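Local coordinates for adenylate isopentenyltransferase (Humulus lupulus, PDB 3A8T), which transfers an isopentenyl group from dimethylallyl diphosphate to the adenine N6 of ATP, ADP or AMP, a magnesium-dependent step in plant cytokinin biosynthesis, at residues 68-73 / 98-103; 110-115 / 139-144; 76-81 / 102-107; 41-46 / 331-336. One frame throughout, in Å; residues are numbered along the deposited sequence.

Contact 1 (68-73 / 98-103). With ATP (adenosine-5'-triphosphate), chain B.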
# COMPACT_ATOMS: atom_id res chain seq x y z
N VAL A 68 -3.13 -6.38 12.91
CA VAL A 68 -2.81 -5.33 11.98
C VAL A 68 -3.93 -4.36 11.67
O VAL A 68 -5.08 -4.74 11.49
CB VAL A 68 -2.26 -5.95 10.64
CG1 VAL A 68 -2.25 -4.91 9.55
CG2 VAL A 68 -0.86 -6.50 10.83
N ILE A 69 -3.55 -3.09 11.60
CA ILE A 69 -4.46 -2.02 11.20
C ILE A 69 -3.84 -1.51 9.92
O ILE A 69 -2.67 -1.16 9.89
CB ILE A 69 -4.48 -0.86 12.20
CG1 ILE A 69 -4.91 -1.38 13.58
CG2 ILE A 69 -5.37 0.24 11.68
CD1 ILE A 69 -4.87 -0.38 14.74
N ASN A 70 -4.60 -1.54 8.84
CA ASN A 70 -4.14 -1.06 7.55
C ASN A 70 -4.20 0.45 7.51
O ASN A 70 -5.21 1.03 7.89
CB ASN A 70 -5.06 -1.56 6.45
CG ASN A 70 -4.84 -0.83 5.16
OD1 ASN A 70 -5.73 -0.18 4.64
ND2 ASN A 70 -3.66 -0.93 4.64
N SER A 71 -3.11 1.10 7.06
CA SER A 71 -3.02 2.57 6.95
C SER A 71 -2.86 3.04 5.50
O SER A 71 -2.55 4.19 5.24
CB SER A 71 -1.86 3.13 7.77
OG SER A 71 -0.64 2.55 7.37
N ASP A 72 -3.05 2.13 4.55
CA ASP A 72 -2.99 2.47 3.13
C ASP A 72 -4.42 2.96 2.77
O ASP A 72 -5.41 2.27 2.95
CB ASP A 72 -2.55 1.24 2.37
CG ASP A 72 -2.57 1.43 0.89
OD1 ASP A 72 -3.65 1.76 0.35
OD2 ASP A 72 -1.52 1.24 0.27
N LYS A 73 -4.53 4.19 2.31
CA LYS A 73 -5.86 4.74 2.05
C LYS A 73 -6.68 4.15 0.88
O LYS A 73 -7.89 4.37 0.83
CB LYS A 73 -5.78 6.28 1.96
CG LYS A 73 -5.20 6.85 0.69
CD LYS A 73 -5.28 8.39 0.74
CE LYS A 73 -5.16 9.00 -0.67
NZ LYS A 73 -5.23 10.46 -0.69
N HIS A 98 -7.50 -5.11 10.37
CA HIS A 98 -8.53 -4.10 10.50
C HIS A 98 -8.35 -2.97 9.47
O HIS A 98 -7.25 -2.69 9.04
CB HIS A 98 -8.47 -3.52 11.91
CG HIS A 98 -8.41 -4.57 12.97
ND1 HIS A 98 -9.54 -5.09 13.57
CD2 HIS A 98 -7.36 -5.22 13.52
CE1 HIS A 98 -9.18 -6.01 14.45
NE2 HIS A 98 -7.86 -6.10 14.44
N LEU A 99 -9.45 -2.34 9.09
CA LEU A 99 -9.42 -1.25 8.15
C LEU A 99 -8.86 -1.73 6.82
O LEU A 99 -8.20 -0.99 6.09
CB LEU A 99 -8.59 -0.10 8.70
CG LEU A 99 -9.03 0.78 9.89
CD1 LEU A 99 -9.26 2.14 9.39
CD2 LEU A 99 -10.26 0.26 10.58
N LEU A 100 -9.12 -2.99 6.51
CA LEU A 100 -8.63 -3.56 5.26
C LEU A 100 -9.76 -4.12 4.43
O LEU A 100 -10.31 -5.18 4.72
CB LEU A 100 -7.58 -4.65 5.51
CG LEU A 100 -6.99 -5.32 4.25
CD1 LEU A 100 -6.42 -4.32 3.30
CD2 LEU A 100 -5.91 -6.34 4.67
N GLY A 101 -10.12 -3.36 3.42
CA GLY A 101 -11.16 -3.77 2.48
C GLY A 101 -12.54 -3.85 3.06
O GLY A 101 -13.31 -4.73 2.66
N GLU A 102 -12.88 -2.95 3.97
CA GLU A 102 -14.19 -3.03 4.55
C GLU A 102 -15.03 -1.78 4.34
O GLU A 102 -16.17 -1.75 4.77
CB GLU A 102 -14.10 -3.30 6.06
CG GLU A 102 -13.39 -4.59 6.45
CD GLU A 102 -13.34 -4.77 7.95
OE1 GLU A 102 -14.41 -5.01 8.55
OE2 GLU A 102 -12.23 -4.67 8.54
N VAL A 103 -14.48 -0.76 3.70
CA VAL A 103 -15.24 0.46 3.43
C VAL A 103 -15.88 0.33 2.04
O VAL A 103 -15.25 -0.08 1.11
CB VAL A 103 -14.31 1.70 3.47
CG1 VAL A 103 -15.15 2.98 3.23
CG2 VAL A 103 -13.57 1.75 4.81
PG ATP B . -1.84 12.35 -0.83
O1G ATP B . -2.58 12.95 0.33
O2G ATP B . -2.92 12.11 -2.03
O3G ATP B . -0.71 13.37 -1.36
PB ATP B . -1.39 10.34 1.00
O1B ATP B . -0.42 10.72 1.98
O2B ATP B . -2.78 10.85 1.46
O3B ATP B . -1.03 10.95 -0.44
PA ATP B . -0.70 7.92 -0.28
O1A ATP B . 0.61 8.42 -0.64
O2A ATP B . -0.49 6.39 0.23
O3A ATP B . -1.45 8.71 0.96
O5' ATP B . -1.69 7.77 -1.56
C5' ATP B . -1.62 8.84 -2.45
C4' ATP B . -2.13 8.34 -3.79
O4' ATP B . -1.30 7.24 -4.21
C3' ATP B . -3.56 7.75 -3.75
O3' ATP B . -4.54 8.77 -3.95
C2' ATP B . -3.51 6.71 -4.89
O2' ATP B . -3.80 7.32 -6.11
C1' ATP B . -2.10 6.19 -4.88
N9 ATP B . -2.02 4.91 -4.13
C8 ATP B . -1.65 4.74 -2.80
N7 ATP B . -1.79 3.49 -2.43
C5 ATP B . -2.24 2.76 -3.49
C6 ATP B . -2.59 1.37 -3.73
N6 ATP B . -2.51 0.41 -2.76
N1 ATP B . -3.01 1.03 -4.97
C2 ATP B . -3.11 1.93 -5.94
N3 ATP B . -2.80 3.22 -5.77
C4 ATP B . -2.38 3.68 -4.60
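Ile-69 and His-98 pair as a parallel beta bridge, flanked by two backbone hydrogen bonds. His-98 N donates to Val-68 O at 2.7 Å, and the carbonyl of the same histidine takes the amide of Asn-70 in a nearly straight bond, Asn-70 N to His-98 O 2.9 Å. The His-98 ring leans beside the bridge with CD2 near Val-68 O, while its NE2 is hydrogen-bonded to Glu-67. Ile-69 and Leu-99 lie flank to flank beneath helix 112-128, Ile-69 CG2 reaching Leu-99 CG at 4.1 Å. The bridge adds 97-98 as an outermost strand to the parallel sheet of a P-loop, Rossmann-like fold, and strand 66-70 runs on from it into the nucleotide site. There Asp-72 OD2 accepts a straight bond from ATP N6 at 3.3 Å. Lys-73 can be followed outward: CB turns away from 98-103, CG skirts the bridging O3A, and Lys-73 CD comes 3.6 Å from ATP O2B. Lys-73 CE then passes 3.3 Å from ATP O3'. Extended beyond CG (chi2 177°, chi4 180°), the chain delivers Lys-73 NZ to ATP O2G at 3.1 Å and into a weak bond to ATP O2B.

Contact 2 (110-115 / 139-144). With ATP (adenosine-5'-triphosphate), chain B.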
# COMPACT_ATOMS: atom_id res chain seq x y z
N LEU A 110 -13.04 7.89 2.38
CA LEU A 110 -12.86 7.70 3.80
C LEU A 110 -11.89 8.79 4.11
O LEU A 110 -10.73 8.66 3.77
CB LEU A 110 -12.15 6.38 4.14
CG LEU A 110 -12.05 6.28 5.68
CD1 LEU A 110 -13.48 6.03 6.20
CD2 LEU A 110 -11.10 5.19 6.17
N THR A 111 -12.35 9.87 4.72
CA THR A 111 -11.44 10.96 5.02
C THR A 111 -10.46 10.59 6.11
O THR A 111 -10.65 9.64 6.83
CB THR A 111 -12.19 12.16 5.54
OG1 THR A 111 -12.67 11.85 6.88
CG2 THR A 111 -13.36 12.56 4.57
N PRO A 112 -9.37 11.36 6.24
CA PRO A 112 -8.33 11.15 7.24
C PRO A 112 -8.91 11.27 8.65
O PRO A 112 -8.41 10.66 9.61
CB PRO A 112 -7.34 12.25 6.93
CG PRO A 112 -7.54 12.42 5.45
CD PRO A 112 -8.98 12.41 5.29
N ALA A 113 -9.97 12.06 8.77
CA ALA A 113 -10.64 12.22 10.06
C ALA A 113 -11.48 10.96 10.36
O ALA A 113 -11.55 10.53 11.49
CB ALA A 113 -11.50 13.45 10.05
N ASP A 114 -12.10 10.39 9.32
CA ASP A 114 -12.88 9.17 9.45
C ASP A 114 -11.91 8.09 9.92
O ASP A 114 -12.22 7.27 10.81
CB ASP A 114 -13.46 8.72 8.10
CG ASP A 114 -14.42 9.75 7.49
OD1 ASP A 114 -15.13 10.38 8.30
OD2 ASP A 114 -14.49 9.90 6.23
N PHE A 115 -10.73 8.08 9.30
CA PHE A 115 -9.71 7.11 9.62
C PHE A 115 -9.22 7.17 11.07
O PHE A 115 -9.09 6.14 11.74
CB PHE A 115 -8.50 7.28 8.69
CG PHE A 115 -7.44 6.25 8.92
CD1 PHE A 115 -7.67 4.91 8.59
CD2 PHE A 115 -6.26 6.59 9.55
CE1 PHE A 115 -6.74 3.94 8.88
CE2 PHE A 115 -5.33 5.65 9.86
CZ PHE A 115 -5.55 4.31 9.53
N SER A 139 0.07 5.63 3.67
CA SER A 139 -0.57 6.93 3.46
C SER A 139 -0.20 7.76 4.65
O SER A 139 -0.81 7.66 5.71
CB SER A 139 -2.07 6.83 3.36
OG SER A 139 -2.37 5.93 2.31
N ASN A 140 0.83 8.56 4.45
CA ASN A 140 1.34 9.41 5.50
C ASN A 140 0.26 10.35 6.01
O ASN A 140 0.27 10.71 7.16
CB ASN A 140 2.64 10.08 5.02
CG ASN A 140 3.79 9.02 4.78
OD1 ASN A 140 4.20 8.30 5.71
ND2 ASN A 140 4.28 8.93 3.52
N SER A 141 -0.74 10.65 5.19
CA SER A 141 -1.84 11.48 5.65
C SER A 141 -2.71 10.70 6.67
O SER A 141 -3.29 11.30 7.59
CB SER A 141 -2.71 11.95 4.49
OG SER A 141 -3.62 10.94 4.03
N PHE A 142 -2.83 9.38 6.50
CA PHE A 142 -3.61 8.57 7.43
C PHE A 142 -2.79 8.29 8.67
O PHE A 142 -3.31 8.33 9.77
CB PHE A 142 -4.08 7.25 6.80
CG PHE A 142 -5.42 7.34 6.06
CD1 PHE A 142 -5.95 8.57 5.69
CD2 PHE A 142 -6.15 6.19 5.76
CE1 PHE A 142 -7.20 8.66 5.04
CE2 PHE A 142 -7.38 6.28 5.10
CZ PHE A 142 -7.89 7.51 4.76
N ILE A 143 -1.52 8.00 8.49
CA ILE A 143 -0.67 7.74 9.64
C ILE A 143 -0.64 8.98 10.55
O ILE A 143 -0.78 8.87 11.77
CB ILE A 143 0.75 7.41 9.21
CG1 ILE A 143 0.79 6.07 8.46
CG2 ILE A 143 1.63 7.34 10.42
CD1 ILE A 143 2.04 5.87 7.55
N HIS A 144 -0.43 10.15 9.98
CA HIS A 144 -0.39 11.40 10.76
C HIS A 144 -1.72 11.75 11.43
O HIS A 144 -1.77 12.05 12.61
CB HIS A 144 0.11 12.56 9.86
CG HIS A 144 -0.38 13.91 10.26
ND1 HIS A 144 -1.63 14.39 9.89
CD2 HIS A 144 0.17 14.87 11.04
CE1 HIS A 144 -1.82 15.59 10.41
NE2 HIS A 144 -0.74 15.90 11.11
PG ATP B . -1.84 12.35 -0.83
O1G ATP B . -2.58 12.95 0.33
O2G ATP B . -2.92 12.11 -2.03
O3G ATP B . -0.71 13.37 -1.36
PB ATP B . -1.39 10.34 1.00
O1B ATP B . -0.42 10.72 1.98
O2B ATP B . -2.78 10.85 1.46
O3B ATP B . -1.03 10.95 -0.44
PA ATP B . -0.70 7.92 -0.28
O1A ATP B . 0.61 8.42 -0.64
O2A ATP B . -0.49 6.39 0.23
O3A ATP B . -1.45 8.71 0.96
O5' ATP B . -1.69 7.77 -1.56
C5' ATP B . -1.62 8.84 -2.45
C4' ATP B . -2.13 8.34 -3.79
O4' ATP B . -1.30 7.24 -4.21
C3' ATP B . -3.56 7.75 -3.75
O3' ATP B . -4.54 8.77 -3.95
C2' ATP B . -3.51 6.71 -4.89
O2' ATP B . -3.80 7.32 -6.11
C1' ATP B . -2.10 6.19 -4.88
N9 ATP B . -2.02 4.91 -4.13
C8 ATP B . -1.65 4.74 -2.80
N7 ATP B . -1.79 3.49 -2.43
C5 ATP B . -2.24 2.76 -3.49
C6 ATP B . -2.59 1.37 -3.73
N6 ATP B . -2.51 0.41 -2.76
N1 ATP B . -3.01 1.03 -4.97
C2 ATP B . -3.11 1.93 -5.94
N3 ATP B . -2.80 3.22 -5.77
C4 ATP B . -2.38 3.68 -4.60
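Phe-115 and Phe-142 lie in an offset stack, their centroids 4.4 Å apart and their planes turned only 12° from parallel. The rings overlap at their rims, each CB lying over the other's face. Phe-142 CD2 sits over one face of the Phe-115 ring, 3.4 Å from Phe-115 CG, while Phe-115 CB stands almost centrally over the Phe-142 face, 3.8 Å from its centroid. In return Phe-142 CB makes a CH-pi contact with the Phe-115 ring. With CG anti to the backbone N (chi1 -177°), Phe-115 carries its ring toward helix 140-147, where CE2 also meets the carbonyl oxygen of Phe-142.

The rest of the Phe-142 ring is hemmed in by the turn leading into helix 112-128. Leu-110 O lies at its edge, in the ring plane, 3.2 Å from Phe-142 CZ. Leu-110 CD2 touches CE2, and the Pro-112 ring crosses the phenylalanine at about a right angle, Pro-112 CG 3.8 Å from Phe-142 CE1. At this helix start Thr-111 N donates to Asp-114 OD2, half of a capping box whose other half is less certain.

At the N-terminal end of helix 140-147, the ATP-binding residues face the phosphates. Ser-139 OG donates to ATP O2A while accepting from Lys-73 N, and Ser-141 OG, placed between its backbone N and carbonyl carbon (chi1 79°), reaches ATP O2B at 2.7 Å; Ser-141 N gives O1B a further bond. The aromatic pair thus joins the N-terminal ends of helices 112-128 and 140-147, the latter entered from strand 132-136, with Leu-99 and Lys-73 of the adjoining loops touching Phe-115 and Phe-142.

Contact 3 (76-81 / 102-107)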
# COMPACT_ATOMS: atom_id res chain seq x y z
N VAL A 76 -8.37 0.51 2.10
CA VAL A 76 -9.42 0.51 3.09
C VAL A 76 -10.72 0.13 2.41
O VAL A 76 -11.63 -0.32 3.06
CB VAL A 76 -9.63 1.92 3.83
CG1 VAL A 76 -8.42 2.28 4.63
CG2 VAL A 76 -9.93 3.08 2.81
N TYR A 77 -10.79 0.28 1.09
CA TYR A 77 -12.01 0.01 0.36
C TYR A 77 -12.11 -1.41 -0.07
O TYR A 77 -11.10 -2.00 -0.39
CB TYR A 77 -12.08 0.87 -0.88
CG TYR A 77 -11.99 2.36 -0.62
CD1 TYR A 77 -13.02 3.04 0.01
CD2 TYR A 77 -10.84 3.07 -0.95
CE1 TYR A 77 -12.91 4.39 0.29
CE2 TYR A 77 -10.72 4.42 -0.67
CZ TYR A 77 -11.75 5.07 -0.05
OH TYR A 77 -11.64 6.39 0.24
N LYS A 78 -13.33 -1.97 -0.07
CA LYS A 78 -13.56 -3.33 -0.54
C LYS A 78 -13.43 -3.18 -2.05
O LYS A 78 -13.93 -2.22 -2.63
CB LYS A 78 -14.99 -3.79 -0.22
CG LYS A 78 -15.52 -3.37 1.15
CD LYS A 78 -17.02 -3.54 1.24
CE LYS A 78 -17.71 -2.81 0.06
NZ LYS A 78 -19.06 -3.35 -0.42
N GLY A 79 -12.76 -4.10 -2.71
CA GLY A 79 -12.66 -3.94 -4.15
C GLY A 79 -11.23 -3.82 -4.66
O GLY A 79 -10.31 -3.46 -3.89
N LEU A 80 -11.06 -4.13 -5.96
CA LEU A 80 -9.78 -4.10 -6.66
C LEU A 80 -8.68 -4.65 -5.79
O LEU A 80 -7.65 -4.02 -5.66
CB LEU A 80 -9.43 -2.67 -7.08
CG LEU A 80 -10.49 -1.88 -7.90
CD1 LEU A 80 -9.96 -0.46 -8.10
CD2 LEU A 80 -10.80 -2.53 -9.23
N ASP A 81 -8.90 -5.82 -5.23
CA ASP A 81 -7.94 -6.46 -4.36
C ASP A 81 -6.58 -6.57 -5.05
O ASP A 81 -5.53 -6.37 -4.40
CB ASP A 81 -8.47 -7.82 -3.93
CG ASP A 81 -9.75 -7.74 -3.06
OD1 ASP A 81 -9.99 -6.71 -2.41
OD2 ASP A 81 -10.52 -8.71 -2.98
N GLU A 102 -12.88 -2.95 3.97
CA GLU A 102 -14.19 -3.03 4.55
C GLU A 102 -15.03 -1.78 4.34
O GLU A 102 -16.17 -1.75 4.77
CB GLU A 102 -14.10 -3.30 6.06
CG GLU A 102 -13.39 -4.59 6.45
CD GLU A 102 -13.34 -4.77 7.95
OE1 GLU A 102 -14.41 -5.01 8.55
OE2 GLU A 102 -12.23 -4.67 8.54
N VAL A 103 -14.48 -0.76 3.70
CA VAL A 103 -15.24 0.46 3.43
C VAL A 103 -15.88 0.33 2.04
O VAL A 103 -15.25 -0.08 1.11
CB VAL A 103 -14.31 1.70 3.47
CG1 VAL A 103 -15.15 2.98 3.23
CG2 VAL A 103 -13.57 1.75 4.81
N ASP A 104 -17.16 0.65 1.92
CA ASP A 104 -17.85 0.54 0.65
C ASP A 104 -17.53 1.75 -0.18
O ASP A 104 -17.95 2.86 0.12
CB ASP A 104 -19.36 0.45 0.84
CG ASP A 104 -20.11 0.19 -0.47
OD1 ASP A 104 -19.65 0.67 -1.54
OD2 ASP A 104 -21.15 -0.52 -0.41
N PRO A 105 -16.74 1.56 -1.25
CA PRO A 105 -16.37 2.68 -2.12
C PRO A 105 -17.57 3.57 -2.53
O PRO A 105 -17.45 4.79 -2.67
CB PRO A 105 -15.69 1.98 -3.30
CG PRO A 105 -16.24 0.59 -3.26
CD PRO A 105 -16.28 0.28 -1.80
N ALA A 106 -18.73 2.94 -2.71
CA ALA A 106 -19.94 3.67 -3.08
C ALA A 106 -20.20 4.81 -2.13
O ALA A 106 -20.64 5.86 -2.58
CB ALA A 106 -21.15 2.73 -3.08
N ARG A 107 -19.91 4.64 -0.84
CA ARG A 107 -20.15 5.71 0.15
C ARG A 107 -19.21 6.94 0.16
O ARG A 107 -19.30 7.78 1.07
CB ARG A 107 -20.19 5.14 1.57
CG ARG A 107 -21.18 4.04 1.75
CD ARG A 107 -21.52 3.82 3.20
NE ARG A 107 -21.91 2.44 3.41
CZ ARG A 107 -22.74 1.80 2.59
NH1 ARG A 107 -23.27 2.43 1.53
NH2 ARG A 107 -23.00 0.50 2.79
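Val-76 to Lys-78 and Glu-102 to Val-103 run together through a single backbone bridge at Tyr-77 and Val-103, in which Val-103 N donates to Val-76 O at 3.0 Å and Lys-78 N returns a bond to Val-103 O at 2.9 Å. Glu-102 N adds a weak bond to the same Val-76 oxygen, and Tyr-77 CA places its hydrogen against Val-103 O. Val-103 then spreads its two methyl branches over the neighbours. Val-103 CG1, anti to the backbone N (chi1 -178°), rests obliquely against the Tyr-77 ring, 3.9 Å from Tyr-77 CD1, while Val-103 CG2 reaches Val-76 CB at 4.1 Å. Within 76-81, Val-76 CG2 stands over the centre of one face of the Tyr-77 ring. Both segments are loops flanking strand 97-98 of the P-loop fold, one following strand 66-70 and the other leading to helix 112-128, ahead of which Leu-110 N is hydrogen-bonded to Tyr-77 OH.

On the more exposed side, Lys-78 lays its chain along 102-104. Lys-78 CG lies 3.6 Å from Glu-102 C, a bend at chi3 (-54°) turns the chain, and Lys-78 CE comes 3.4 Å from Asp-104 CA. Lys-78 NZ makes a salt bridge to Asp-104 OD2 at 3.5 Å. Asp-104 is also the start of an Asx turn, its OD1 accepting from Ala-106 N, and Arg-107 makes a long, charge-only pairing with OD2. An alanine at Asp-104 is likely to leave Lys-78 and Arg-107 without their shared counter-charge and the amide of Ala-106 without its side-chain acceptor. Pro-105 CD packs against Lys-78 O at 3.5 Å.

Contact 4 (41-46 / 331-336)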
# COMPACT_ATOMS: atom_id res chain seq x y z
N LYS A 41 0.87 1.53 23.47
CA LYS A 41 1.95 1.18 22.56
C LYS A 41 1.41 0.79 21.20
O LYS A 41 0.44 0.01 21.10
CB LYS A 41 2.80 0.06 23.12
CG LYS A 41 3.59 0.43 24.39
CD LYS A 41 4.46 -0.76 24.91
CE LYS A 41 5.47 -0.37 26.05
NZ LYS A 41 6.64 0.43 25.54
N LEU A 42 2.02 1.38 20.18
CA LEU A 42 1.64 1.13 18.83
C LEU A 42 2.85 0.99 17.92
O LEU A 42 3.70 1.86 17.84
CB LEU A 42 0.72 2.24 18.31
CG LEU A 42 0.38 2.13 16.81
CD1 LEU A 42 -0.54 0.92 16.48
CD2 LEU A 42 -0.20 3.45 16.38
N LEU A 43 2.93 -0.13 17.23
CA LEU A 43 4.03 -0.34 16.32
C LEU A 43 3.59 0.23 14.98
O LEU A 43 2.45 -0.01 14.54
CB LEU A 43 4.32 -1.83 16.19
CG LEU A 43 5.50 -2.26 15.32
CD1 LEU A 43 6.81 -1.53 15.76
CD2 LEU A 43 5.61 -3.78 15.47
N VAL A 44 4.47 0.99 14.35
CA VAL A 44 4.15 1.60 13.07
C VAL A 44 5.11 1.15 11.99
O VAL A 44 6.29 1.35 12.10
CB VAL A 44 4.16 3.14 13.20
CG1 VAL A 44 3.81 3.81 11.84
CG2 VAL A 44 3.19 3.55 14.32
N LEU A 45 4.60 0.49 10.97
CA LEU A 45 5.45 0.00 9.89
C LEU A 45 5.27 0.94 8.73
O LEU A 45 4.18 1.00 8.16
CB LEU A 45 5.12 -1.46 9.47
CG LEU A 45 5.12 -2.56 10.56
CD1 LEU A 45 5.26 -3.90 9.93
CD2 LEU A 45 6.17 -2.31 11.61
N MET A 46 6.35 1.66 8.41
CA MET A 46 6.41 2.65 7.36
C MET A 46 7.34 2.38 6.17
O MET A 46 8.30 1.59 6.25
CB MET A 46 6.83 3.99 7.96
CG MET A 46 5.71 4.74 8.65
SD MET A 46 6.32 6.33 9.31
CE MET A 46 7.80 5.69 9.85
N LYS A 331 14.31 -7.68 17.25
CA LYS A 331 15.08 -7.08 18.32
C LYS A 331 14.52 -5.71 18.74
O LYS A 331 14.31 -5.43 19.94
CB LYS A 331 16.53 -6.91 17.91
CG LYS A 331 17.26 -8.18 17.69
CD LYS A 331 18.41 -7.99 16.70
CE LYS A 331 19.59 -7.23 17.31
NZ LYS A 331 20.88 -7.35 16.50
N ILE A 332 14.27 -4.85 17.77
CA ILE A 332 13.75 -3.53 18.10
C ILE A 332 12.38 -3.68 18.79
O ILE A 332 12.16 -3.09 19.82
CB ILE A 332 13.59 -2.67 16.81
CG1 ILE A 332 14.95 -2.36 16.19
CG2 ILE A 332 12.82 -1.36 17.10
CD1 ILE A 332 14.86 -1.76 14.74
N VAL A 333 11.47 -4.48 18.24
CA VAL A 333 10.12 -4.59 18.82
C VAL A 333 10.20 -5.18 20.20
O VAL A 333 9.57 -4.73 21.13
CB VAL A 333 9.23 -5.45 17.93
CG1 VAL A 333 7.98 -5.83 18.67
CG2 VAL A 333 8.94 -4.71 16.69
N SER A 334 11.00 -6.22 20.30
CA SER A 334 11.27 -6.87 21.55
C SER A 334 11.68 -5.85 22.62
O SER A 334 11.18 -5.87 23.74
CB SER A 334 12.39 -7.86 21.31
OG SER A 334 12.29 -8.92 22.20
N ARG A 335 12.57 -4.93 22.29
CA ARG A 335 12.95 -3.97 23.31
C ARG A 335 11.88 -2.93 23.63
O ARG A 335 11.82 -2.39 24.73
CB ARG A 335 14.25 -3.31 22.91
CG ARG A 335 15.37 -4.32 22.82
CD ARG A 335 16.54 -3.69 22.11
NE ARG A 335 17.64 -4.61 21.89
CZ ARG A 335 18.55 -4.41 20.94
NH1 ARG A 335 18.43 -3.33 20.17
NH2 ARG A 335 19.57 -5.27 20.78
N PHE A 336 11.04 -2.66 22.63
CA PHE A 336 9.95 -1.71 22.70
C PHE A 336 8.84 -2.31 23.58
O PHE A 336 8.12 -1.60 24.28
CB PHE A 336 9.42 -1.47 21.29
CG PHE A 336 8.11 -0.74 21.23
CD1 PHE A 336 7.99 0.57 21.69
CD2 PHE A 336 6.99 -1.33 20.61
CE1 PHE A 336 6.81 1.30 21.55
CE2 PHE A 336 5.77 -0.60 20.45
CZ PHE A 336 5.70 0.72 20.93
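Lys-41 and Phe-336 lie alongside with their chains running opposite ways, the lysine passing over one face of the ring. Lys-41 CB lies 3.7 Å from Phe-336 CZ, at the far end of the ring. A bend at chi4 (-73°) then brings Lys-41 NZ round to Phe-336 O, where it donates a hydrogen bond of 2.8 Å. The ammonium also stands 4.5 Å from the ring centroid, an off-centre cation-pi contact 30° from the normal, while Leu-42 N approaches the ring edge in its plane. Alongside, Leu-43 and Val-333 cross at about a right angle, with Leu-43 CD2 3.7 Å from Val-333 CG2.

Further out, Lys-41 NZ has a salt bridge to Asp-174 and a hydrogen bond to Glu-339 O at the C terminus, so the lysine gathers strand and helix ends together. A methionine in its place would probably leave Asp-174 without this positive partner and the Phe-336 carbonyl without its donor. Cys-176 of strand 174-181 touches Leu-43 and Phe-336, and Phe-64 backs Val-333. The axes of segments 41-46 and 331-336 approach to 10.5 Å and run nearly antiparallel, an alpha/beta layer in which C-terminal helix 315-338 packs on the parallel sheet of the P-loop, Rossmann-like fold.

From the N terminus, strand 41-46 opens the loop that contact 4 closes only at C-terminal helix 315-338, and the other three contacts all fall within that span. Contact 1 joins strand 66-70 to edge strand 97-98 and the loop beyond. Contact 3, opening later at 76-81 and ending at 102-107, overlaps it and shares Glu-102 and Val-103, so the two tie the loops on both sides of strand 97-98. Contact 2 follows in series, linking the starts of helices 112-128 and 140-147. It touches both contact 1 and contact 3, and contacts 1 and 2 both reach the ATP; contact 4 meets contact 2 through Met-46 and Ile-143.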